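Local coordinates for phenazine biosynthesis protein, PhzF family (PDB 3EDN) that belongs to the PhzF family, has a diaminopimelate epimerase-like fold and probably acts as an isomerase in small-molecule metabolism, at residues Phe7-Phe12 and Thr80-Arg85; Ser95-Ile98 and Gly103-Pro106; Ile107-Gly110 and Glu116-Ile119. All coordinates share one frame; numbering follows the deposited sequence.

Interaction 1: residues Phe7-Phe12 and Thr80-Arg85; sequences FHYDAF and TIYALR
Ala83 sets its methyl group squarely on the ring of Tyr9, and this is the heart of the contact between strand 3-11 and helix 74-86. The methyl carbon CB of Ala83 lies 3.5 Å from the centroid of the Tyr9 ring and 14° off the ring normal, a CH-pi contact over the centre of one face. Its nearest ring atom is Tyr9 CZ, also 3.5 Å from Ala83 CB. Alanine suits the place because a helix residue with a single methyl lets the ring come close to the helix backbone: Tyr9 CZ is 4.0 Å from Ala83 CA. On the strand, Tyr9 holds CG opposite its own carbonyl carbon (chi1 -85°), which carries the ring out of the strand and across to the helix.

Tyr82, one residue earlier on the helix, supplies the second touch. With CG anti to the backbone N (chi1 179°), its side chain runs at about a right angle to that of Tyr9. The Tyr82 ring is met at its edge, near its own plane, by Tyr9 CE2, 3.9 Å from Tyr82 CD2. Tyr82 also packs on Thr288 and Ala289 of strand 282-298.

The polar end of Tyr9 is held outside the two segments, where OH hydrogen-bonds Arg87 NE.

No hydrogen bond links the two segments, so the chemistry here is dispersion and CH-pi attraction between apolar surfaces, Tyr9 and Ala83 being buried. Tyrosine serves two purposes: its face gives the helix a flat apolar bed, while its hydroxyl, bonded to Arg87 NE, probably helps anchor the ring's outer end.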
ATOM      1  N   PHE A   7       7.325  -4.108 -17.161  1.00  8.65           N
ATOM      2  CA  PHE A   7       8.490  -4.566 -17.901  1.00  8.95           C
ATOM      3  C   PHE A   7       8.953  -5.919 -17.393  1.00  8.52           C
ATOM      4  O   PHE A   7       8.788  -6.265 -16.216  1.00 10.40           O
ATOM      5  CB  PHE A   7       9.621  -3.536 -17.812  1.00  9.97           C
ATOM      6  CG  PHE A   7       9.346  -2.292 -18.595  1.00  9.49           C
ATOM      7  CD1 PHE A   7       9.851  -2.140 -19.871  1.00 10.32           C
ATOM      8  CD2 PHE A   7       8.564  -1.282 -18.052  1.00 10.60           C
ATOM      9  CE1 PHE A   7       9.584  -0.999 -20.600  1.00 11.58           C
ATOM     10  CE2 PHE A   7       8.288  -0.152 -18.780  1.00 10.77           C
ATOM     11  CZ  PHE A   7       8.810  -0.009 -20.050  1.00 10.57           C
ATOM     12  N   HIS A   8       9.483  -6.698 -18.317  1.00  8.20           N
ATOM     13  CA  HIS A   8      10.153  -7.946 -18.009  1.00  8.61           C
ATOM     14  C   HIS A   8      11.628  -7.740 -18.349  1.00  8.04           C
ATOM     15  O   HIS A   8      11.958  -7.483 -19.513  1.00  8.43           O
ATOM     16  CB  HIS A   8       9.544  -9.036 -18.884  1.00  8.68           C
ATOM     17  CG  HIS A   8      10.258 -10.348 -18.844  1.00 10.25           C
ATOM     18  ND1 HIS A   8       9.857 -11.412 -19.623  1.00 10.75           N
ATOM     19  CD2 HIS A   8      11.329 -10.778 -18.134  1.00 10.03           C
ATOM     20  CE1 HIS A   8      10.659 -12.440 -19.406  1.00 11.63           C
ATOM     21  NE2 HIS A   8      11.559 -12.084 -18.507  1.00 10.03           N
ATOM     22  N   TYR A   9      12.492  -7.774 -17.323  1.00  8.10           N
ATOM     23  CA  TYR A   9      13.949  -7.824 -17.512  1.00  7.99           C
ATOM     24  C   TYR A   9      14.400  -9.156 -16.971  1.00  8.06           C
ATOM     25  O   TYR A   9      13.821  -9.651 -15.999  1.00  8.81           O
ATOM     26  CB  TYR A   9      14.658  -6.696 -16.729  1.00  9.49           C
ATOM     27  CG  TYR A   9      14.715  -5.401 -17.494  1.00  8.62           C
ATOM     28  CD1 TYR A   9      13.548  -4.704 -17.793  1.00  8.82           C
ATOM     29  CD2 TYR A   9      15.929  -4.877 -17.940  1.00  9.22           C
ATOM     30  CE1 TYR A   9      13.587  -3.526 -18.513  1.00  9.27           C
ATOM     31  CE2 TYR A   9      15.982  -3.693 -18.661  1.00  9.33           C
ATOM     32  CZ  TYR A   9      14.795  -3.016 -18.934  1.00  9.95           C
ATOM     33  OH  TYR A   9      14.827  -1.848 -19.663  1.00 10.74           O
ATOM     34  N   ASP A  10      15.415  -9.747 -17.601  1.00  8.41           N
ATOM     35  CA  ASP A  10      16.022 -10.962 -17.038  1.00  8.34           C
ATOM     36  C   ASP A  10      17.266 -10.558 -16.276  1.00  8.32           C
ATOM     37  O   ASP A  10      18.128  -9.872 -16.824  1.00  8.45           O
ATOM     38  CB  ASP A  10      16.397 -11.973 -18.125  1.00  9.01           C
ATOM     39  CG  ASP A  10      15.272 -12.948 -18.438  1.00  9.97           C
ATOM     40  OD1 ASP A  10      14.184 -12.857 -17.833  1.00 10.03           O
ATOM     41  OD2 ASP A  10      15.523 -13.813 -19.302  1.00 11.28           O
ATOM     42  N   ALA A  11      17.334 -10.943 -15.002  1.00  8.07           N
ATOM     43  CA  ALA A  11      18.509 -10.654 -14.166  1.00  8.40           C
ATOM     44  C   ALA A  11      19.612 -11.702 -14.341  1.00  8.67           C
ATOM     45  O   ALA A  11      19.338 -12.881 -14.640  1.00  8.51           O
ATOM     46  CB  ALA A  11      18.109 -10.579 -12.707  1.00  9.08           C
ATOM     47  N   PHE A  12      20.856 -11.266 -14.120  1.00  9.33           N
ATOM     48  CA  PHE A  12      22.052 -12.129 -14.155  1.00 10.21           C
ATOM     49  C   PHE A  12      22.319 -12.727 -15.535  1.00 10.86           C
ATOM     50  O   PHE A  12      22.803 -13.865 -15.666  1.00 12.30           O
ATOM     51  CB  PHE A  12      21.978 -13.241 -13.099  1.00 10.45           C
ATOM     52  CG  PHE A  12      21.783 -12.746 -11.692  1.00  9.70           C
ATOM     53  CD1 PHE A  12      22.691 -11.863 -11.119  1.00 10.18           C
ATOM     54  CD2 PHE A  12      20.731 -13.211 -10.914  1.00 10.58           C
ATOM     55  CE1 PHE A  12      22.520 -11.411  -9.799  1.00 10.27           C
ATOM     56  CE2 PHE A  12      20.561 -12.764  -9.623  1.00 10.41           C
ATOM     57  CZ  PHE A  12      21.460 -11.885  -9.060  1.00  9.99           C
ATOM     58  N   THR A  80      15.772  -4.441 -11.568  1.00  7.67           N
ATOM     59  CA  THR A  80      15.077  -3.144 -11.471  1.00  8.10           C
ATOM     60  C   THR A  80      16.047  -1.971 -11.527  1.00  8.64           C
ATOM     61  O   THR A  80      15.838  -1.013 -12.279  1.00  8.89           O
ATOM     62  CB  THR A  80      14.195  -3.063 -10.217  1.00  8.27           C
ATOM     63  OG1 THR A  80      13.209  -4.103 -10.263  1.00  9.04           O
ATOM     64  CG2 THR A  80      13.480  -1.717 -10.116  1.00  8.44           C
ATOM     65  N   ILE A  81      17.130  -2.038 -10.756  1.00  8.52           N
ATOM     66  CA  ILE A  81      18.096  -0.951 -10.811  1.00  8.77           C
ATOM     67  C   ILE A  81      18.769  -0.910 -12.185  1.00  8.15           C
ATOM     68  O   ILE A  81      19.010   0.164 -12.719  1.00  9.19           O
ATOM     69  CB  ILE A  81      19.129  -1.018  -9.684  1.00  8.87           C
ATOM     70  CG1 ILE A  81      18.433  -1.049  -8.326  1.00  9.18           C
ATOM     71  CG2 ILE A  81      20.101   0.173  -9.773  1.00  9.52           C
ATOM     72  CD1 ILE A  81      17.411   0.054  -8.128  1.00 10.61           C
ATOM     73  N   TYR A  82      19.088  -2.064 -12.760  1.00  7.55           N
ATOM     74  CA  TYR A  82      19.624  -2.065 -14.118  1.00  8.28           C
ATOM     75  C   TYR A  82      18.666  -1.331 -15.084  1.00  8.13           C
ATOM     76  O   TYR A  82      19.088  -0.496 -15.899  1.00  9.78           O
ATOM     77  CB  TYR A  82      19.834  -3.504 -14.604  1.00  9.19           C
ATOM     78  CG  TYR A  82      20.368  -3.548 -16.012  1.00  9.33           C
ATOM     79  CD1 TYR A  82      21.739  -3.582 -16.269  1.00  9.57           C
ATOM     80  CD2 TYR A  82      19.498  -3.506 -17.095  1.00  8.91           C
ATOM     81  CE1 TYR A  82      22.227  -3.593 -17.566  1.00 10.19           C
ATOM     82  CE2 TYR A  82      19.980  -3.535 -18.404  1.00  9.57           C
ATOM     83  CZ  TYR A  82      21.338  -3.568 -18.626  1.00  9.58           C
ATOM     84  OH  TYR A  82      21.778  -3.574 -19.930  1.00 11.75           O
ATOM     85  N   ALA A  83      17.382  -1.670 -15.027  1.00  8.11           N
ATOM     86  CA  ALA A  83      16.417  -1.035 -15.919  1.00  8.34           C
ATOM     87  C   ALA A  83      16.331   0.471 -15.684  1.00  8.56           C
ATOM     88  O   ALA A  83      16.353   1.264 -16.635  1.00  9.82           O
ATOM     89  CB  ALA A  83      15.062  -1.684 -15.748  1.00  8.15           C
ATOM     90  N   LEU A  84      16.253   0.878 -14.423  1.00  8.83           N
ATOM     91  CA  LEU A  84      16.209   2.321 -14.137  1.00  9.11           C
ATOM     92  C   LEU A  84      17.439   3.028 -14.679  1.00  9.67           C
ATOM     93  O   LEU A  84      17.343   4.087 -15.301  1.00  9.68           O
ATOM     94  CB  LEU A  84      16.083   2.588 -12.635  1.00  9.93           C
ATOM     95  CG  LEU A  84      14.791   2.168 -11.944  1.00  9.04           C
ATOM     96  CD1 LEU A  84      14.923   2.194 -10.439  1.00  8.34           C
ATOM     97  CD2 LEU A  84      13.655   3.115 -12.357  1.00  8.94           C
ATOM     98  N   ARG A  85      18.605   2.455 -14.436  1.00  8.98           N
ATOM     99  CA  ARG A  85      19.838   3.083 -14.876  0.50  9.79           C
ATOM    100  C   ARG A  85      19.905   3.153 -16.400  1.00 10.30           C
ATOM    101  O   ARG A  85      20.154   4.223 -16.965  1.00 10.72           O
ATOM    102  CB  ARG A  85      21.037   2.329 -14.292  0.50 10.53           C
ATOM    103  CG  ARG A  85      22.384   2.709 -14.888  0.50 11.50           C
ATOM    104  CD  ARG A  85      22.977   3.960 -14.260  0.50 13.73           C
ATOM    105  NE  ARG A  85      24.359   4.106 -14.704  0.50 15.63           N
ATOM    106  CZ  ARG A  85      25.341   4.650 -13.995  0.50 17.28           C
ATOM    107  NH1 ARG A  85      25.122   5.129 -12.778  0.50 18.18           N
ATOM    108  NH2 ARG A  85      26.557   4.710 -14.513  0.50 17.83           N
TER

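Interaction 2: residues Ser95-Ile98 and Gly103-Pro106; sequences SLTI and GILP
The flat groups that meet between Ile98 and Leu105 are peptide groups, as neither segment has an aromatic ring, and they join through their N-H and C=O bonds. Ile98 N donates to Leu105 O at 3.0 Å, and Leu105 N returns the bond to Ile98 O at 2.8 Å, nearly straight at 170°. Ile98 and Leu105 thus form a hydrogen-bonded antiparallel pair, and their side chains stand on one face of the sheet, with Ile98 CB and Leu105 CB 4.4 Å apart. Ile98 packs on Thr77 and Ile81 of helix 74-86, and Leu105 on Leu72 and Tyr63; branched apolar side chains suit both.

The other face carries Thr97 and Pro106, a non-hydrogen-bonded pair. Proline fits there because its nitrogen, which has no hydrogen to give, owes no bond to the partner strand. Its CA instead approaches Leu96 O at 3.6 Å in a CA-H...O contact. On the same face, Ile104 keeps CG2 anti to its backbone N (chi1 -60°, measured to CG1), which sends this methyl to within 3.7 Å of Thr97 CB. The two side chains cross at a slant near the surface.

Two neighbouring strands, antiparallel and joined by a short turn, make this a beta hairpin, part of the strand layer wrapped around a helix in the diaminopimelate epimerase-like fold.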
ATOM      1  N   SER A  95      26.261   5.127  -6.989  1.00 20.58           N
ATOM      2  CA  SER A  95      25.680   4.396  -5.874  1.00 21.73           C
ATOM      3  C   SER A  95      24.274   4.899  -5.577  1.00 21.52           C
ATOM      4  O   SER A  95      23.893   6.007  -5.974  1.00 23.53           O
ATOM      5  CB  SER A  95      26.561   4.492  -4.635  1.00 22.86           C
ATOM      6  OG  SER A  95      26.695   5.832  -4.218  1.00 24.14           O
ATOM      7  N   LEU A  96      23.501   4.059  -4.902  1.00 19.80           N
ATOM      8  CA  LEU A  96      22.091   4.327  -4.657  1.00 18.68           C
ATOM      9  C   LEU A  96      21.735   3.738  -3.300  1.00 17.13           C
ATOM     10  O   LEU A  96      22.281   2.702  -2.918  1.00 17.30           O
ATOM     11  CB  LEU A  96      21.235   3.659  -5.760  1.00 20.14           C
ATOM     12  CG  LEU A  96      19.732   3.941  -5.870  1.00 20.80           C
ATOM     13  CD1 LEU A  96      19.534   5.297  -6.511  1.00 21.62           C
ATOM     14  CD2 LEU A  96      18.971   2.866  -6.655  1.00 20.64           C
ATOM     15  N   THR A  97      20.800   4.353  -2.584  1.00 14.09           N
ATOM     16  CA  THR A  97      20.186   3.672  -1.445  1.00 13.90           C
ATOM     17  C   THR A  97      18.732   3.327  -1.739  1.00 13.05           C
ATOM     18  O   THR A  97      18.011   4.104  -2.383  1.00 12.48           O
ATOM     19  CB  THR A  97      20.258   4.503  -0.148  1.00 14.98           C
ATOM     20  OG1 THR A  97      19.694   5.791  -0.398  1.00 15.51           O
ATOM     21  CG2 THR A  97      21.726   4.670   0.321  1.00 14.70           C
ATOM     22  N   ILE A  98      18.317   2.149  -1.279  1.00 12.66           N
ATOM     23  CA  ILE A  98      16.980   1.625  -1.513  1.00 12.65           C
ATOM     24  C   ILE A  98      16.332   1.307  -0.174  1.00 12.97           C
ATOM     25  O   ILE A  98      16.817   0.467   0.587  1.00 14.59           O
ATOM     26  CB  ILE A  98      16.996   0.322  -2.357  1.00 12.87           C
ATOM     27  CG1 ILE A  98      17.729   0.519  -3.691  1.00 12.40           C
ATOM     28  CG2 ILE A  98      15.570  -0.169  -2.580  1.00 12.82           C
ATOM     29  CD1 ILE A  98      17.963  -0.784  -4.450  1.00 12.89           C
ATOM     30  N   GLY A 103      15.283  -3.052   5.653  1.00 20.68           N
ATOM     31  CA  GLY A 103      16.287  -2.014   5.875  1.00 18.79           C
ATOM     32  C   GLY A 103      16.697  -1.265   4.617  1.00 18.52           C
ATOM     33  O   GLY A 103      16.260  -1.592   3.514  1.00 17.49           O
ATOM     34  N   ILE A 104      17.517  -0.236   4.790  1.00 17.33           N
ATOM     35  CA  ILE A 104      18.051   0.519   3.666  1.00 17.36           C
ATOM     36  C   ILE A 104      19.247  -0.231   3.087  1.00 17.54           C
ATOM     37  O   ILE A 104      20.209  -0.529   3.805  1.00 17.71           O
ATOM     38  CB  ILE A 104      18.429   1.964   4.075  1.00 17.83           C
ATOM     39  CG1 ILE A 104      17.187   2.695   4.589  1.00 18.15           C
ATOM     40  CG2 ILE A 104      19.076   2.728   2.903  1.00 17.84           C
ATOM     41  CD1 ILE A 104      17.453   4.082   5.101  1.00 19.26           C
ATOM     42  N   LEU A 105      19.160  -0.539   1.790  1.00 16.90           N
ATOM     43  CA  LEU A 105      20.216  -1.254   1.055  1.00 16.47           C
ATOM     44  C   LEU A 105      21.095  -0.303   0.263  1.00 16.23           C
ATOM     45  O   LEU A 105      20.607   0.422  -0.587  1.00 14.94           O
ATOM     46  CB  LEU A 105      19.596  -2.243   0.063  1.00 18.04           C
ATOM     47  CG  LEU A 105      18.562  -3.240   0.566  1.00 19.02           C
ATOM     48  CD1 LEU A 105      18.114  -4.093  -0.617  1.00 20.53           C
ATOM     49  CD2 LEU A 105      19.119  -4.100   1.700  1.00 20.15           C
ATOM     50  N   PRO A 106      22.399  -0.296   0.527  1.00 15.56           N
ATOM     51  CA  PRO A 106      23.321   0.412  -0.344  1.00 14.90           C
ATOM     52  C   PRO A 106      23.622  -0.423  -1.589  1.00 14.54           C
ATOM     53  O   PRO A 106      23.987  -1.605  -1.481  1.00 15.37           O
ATOM     54  CB  PRO A 106      24.601   0.533   0.496  1.00 15.87           C
ATOM     55  CG  PRO A 106      24.288  -0.036   1.814  1.00 17.01           C
ATOM     56  CD  PRO A 106      23.075  -0.896   1.681  1.00 15.64           C
TER

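Interaction 3: residues Ile107-Gly110 and Glu116-Ile119; sequences IQIG and ETFI
Ile107 and Ile119 both place CG1 beside the backbone N (chi1 -58° and -53°), so that in each the CG2 methyl stands opposite the nitrogen. These two methyls meet at 3.6 Å, CG2 of Ile107 against CG2 of Ile119. The setting is a beta hairpin of strands 103-111 and 117-122, running antiparallel. Ile119 further bends its chain so that CD1 swings to Ile109, 4.2 Å from Ile109 CG1, the two side chains lying side by side. Beta-branched residues suit an extended strand, and here their branches fill the face that rests on helix 74-86, where Ile109 and Ile119 both touch Ile81.

Thr117 completes this face: its methyl CG2 lies 3.8 Å from Ile109 CG2, while its hydroxyl OG1 hydrogen-bonds Glu86. A buried threonine can thus join the apolar layer with one branch and satisfy a polar partner with the other.

Gly110 and Phe118 form the hydrogen-bonded pair. The Phe118 side chain stands on the face away from the isoleucines, and its ring leads away from Gly110 toward Ala286 and Thr288 of strand 282-298. The two backbone bonds are similar in length but not in geometry. Gly110 N reaches Phe118 O at 2.9 Å, whereas Phe118 N meets Gly110 O at 2.8 Å from a position 47° out of the carbonyl plane.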
ATOM      1  N   ILE A 107      23.502   0.203  -2.753  1.00 13.30           N
ATOM      2  CA  ILE A 107      23.718  -0.430  -4.049  1.00 12.91           C
ATOM      3  C   ILE A 107      24.819   0.293  -4.789  1.00 12.79           C
ATOM      4  O   ILE A 107      24.857   1.523  -4.775  1.00 14.52           O
ATOM      5  CB  ILE A 107      22.433  -0.313  -4.909  1.00 14.27           C
ATOM      6  CG1 ILE A 107      21.246  -0.956  -4.192  1.00 15.60           C
ATOM      7  CG2 ILE A 107      22.643  -0.834  -6.342  1.00 15.13           C
ATOM      8  CD1 ILE A 107      21.422  -2.408  -3.810  1.00 15.10           C
ATOM      9  N   GLN A 108      25.732  -0.452  -5.418  1.00 11.50           N
ATOM     10  CA  GLN A 108      26.742   0.159  -6.280  1.00 12.75           C
ATOM     11  C   GLN A 108      26.398  -0.126  -7.724  1.00 13.20           C
ATOM     12  O   GLN A 108      25.973  -1.218  -8.063  1.00 14.41           O
ATOM     13  CB  GLN A 108      28.125  -0.420  -5.993  1.00 14.87           C
ATOM     14  CG  GLN A 108      28.416  -0.599  -4.532  1.00 17.88           C
ATOM     15  CD  GLN A 108      28.302   0.692  -3.770  1.00 20.26           C
ATOM     16  OE1 GLN A 108      28.723   1.749  -4.252  1.00 22.17           O
ATOM     17  NE2 GLN A 108      27.737   0.622  -2.569  1.00 20.09           N
ATOM     18  N   ILE A 109      26.608   0.862  -8.577  1.00 12.55           N
ATOM     19  CA  ILE A 109      26.337   0.725  -9.990  1.00 13.73           C
ATOM     20  C   ILE A 109      27.648   0.918 -10.721  1.00 15.15           C
ATOM     21  O   ILE A 109      28.289   1.973 -10.596  1.00 15.85           O
ATOM     22  CB  ILE A 109      25.306   1.767 -10.458  1.00 14.00           C
ATOM     23  CG1 ILE A 109      24.032   1.633  -9.620  1.00 15.14           C
ATOM     24  CG2 ILE A 109      25.049   1.598 -11.963  1.00 14.23           C
ATOM     25  CD1 ILE A 109      23.029   2.772  -9.779  1.00 15.57           C
ATOM     26  N   GLY A 110      28.055  -0.110 -11.459  1.00 15.62           N
ATOM     27  CA  GLY A 110      29.350  -0.093 -12.122  1.00 16.83           C
ATOM     28  C   GLY A 110      29.219  -0.566 -13.553  1.00 18.11           C
ATOM     29  O   GLY A 110      28.119  -0.816 -14.030  1.00 17.46           O
ATOM     30  N   GLU A 116      29.026  -3.454 -19.930  1.00 19.56           N
ATOM     31  CA  GLU A 116      27.701  -3.719 -19.369  0.50 18.28           C
ATOM     32  C   GLU A 116      27.568  -3.169 -17.949  1.00 17.00           C
ATOM     33  O   GLU A 116      28.475  -3.345 -17.135  1.00 18.35           O
ATOM     34  CB  GLU A 116      27.444  -5.231 -19.314  0.50 18.58           C
ATOM     35  CG  GLU A 116      27.629  -5.997 -20.621  0.50 18.86           C
ATOM     36  CD  GLU A 116      27.120  -7.428 -20.528  0.50 18.94           C
ATOM     37  OE1 GLU A 116      27.845  -8.293 -19.986  0.50 18.45           O
ATOM     38  OE2 GLU A 116      25.982  -7.693 -20.988  0.50 20.31           O
ATOM     39  N   THR A 117      26.440  -2.541 -17.647  1.00 14.69           N
ATOM     40  CA  THR A 117      26.168  -2.064 -16.306  1.00 14.23           C
ATOM     41  C   THR A 117      25.913  -3.231 -15.362  1.00 13.71           C
ATOM     42  O   THR A 117      25.130  -4.140 -15.670  1.00 12.31           O
ATOM     43  CB  THR A 117      24.977  -1.101 -16.299  1.00 15.19           C
ATOM     44  OG1 THR A 117      25.344   0.112 -16.985  1.00 15.82           O
ATOM     45  CG2 THR A 117      24.559  -0.774 -14.872  1.00 15.01           C
ATOM     46  N   PHE A 118      26.611  -3.211 -14.229  1.00 12.48           N
ATOM     47  CA  PHE A 118      26.456  -4.209 -13.184  1.00 13.54           C
ATOM     48  C   PHE A 118      25.936  -3.562 -11.912  1.00 12.51           C
ATOM     49  O   PHE A 118      26.320  -2.445 -11.570  1.00 14.30           O
ATOM     50  CB  PHE A 118      27.823  -4.866 -12.910  1.00 15.25           C
ATOM     51  CG  PHE A 118      28.052  -6.124 -13.690  1.00 16.93           C
ATOM     52  CD1 PHE A 118      28.116  -6.113 -15.083  1.00 17.81           C
ATOM     53  CD2 PHE A 118      28.165  -7.334 -13.031  1.00 18.39           C
ATOM     54  CE1 PHE A 118      28.307  -7.309 -15.785  1.00 18.11           C
ATOM     55  CE2 PHE A 118      28.360  -8.503 -13.722  1.00 18.21           C
ATOM     56  CZ  PHE A 118      28.425  -8.497 -15.091  1.00 17.94           C
ATOM     57  N   ILE A 119      25.056  -4.271 -11.220  1.00 10.75           N
ATOM     58  CA  ILE A 119      24.439  -3.802  -9.979  1.00 10.28           C
ATOM     59  C   ILE A 119      24.968  -4.698  -8.863  1.00 10.43           C
ATOM     60  O   ILE A 119      24.806  -5.927  -8.925  1.00 10.73           O
ATOM     61  CB  ILE A 119      22.905  -3.960 -10.023  1.00  9.73           C
ATOM     62  CG1 ILE A 119      22.330  -3.295 -11.283  1.00 10.27           C
ATOM     63  CG2 ILE A 119      22.269  -3.420  -8.761  1.00  9.14           C
ATOM     64  CD1 ILE A 119      22.766  -1.859 -11.504  1.00 11.06           C
TER

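Overall arrangement
Interactions 2 and 3 share strand 103-111, which has 95-100 along one edge and 117-122 along the other; Leu96 O and Ile107 N, 2.8 Å apart, probably hydrogen-bond where the two meet. Both are held by backbone bonds, but interaction 2 lies at the surface and interaction 3 is partly buried. Interaction 1 is buried and owes nothing to such bonds across it, joining a strand to helix 74-86 through rings and a methyl. That helix unites all three: Ile81 touches Leu96, Ile98 and Ile119, while Tyr82 leans on Thr117, much as strands wrap a central helix in diaminopimelate epimerase-like domains.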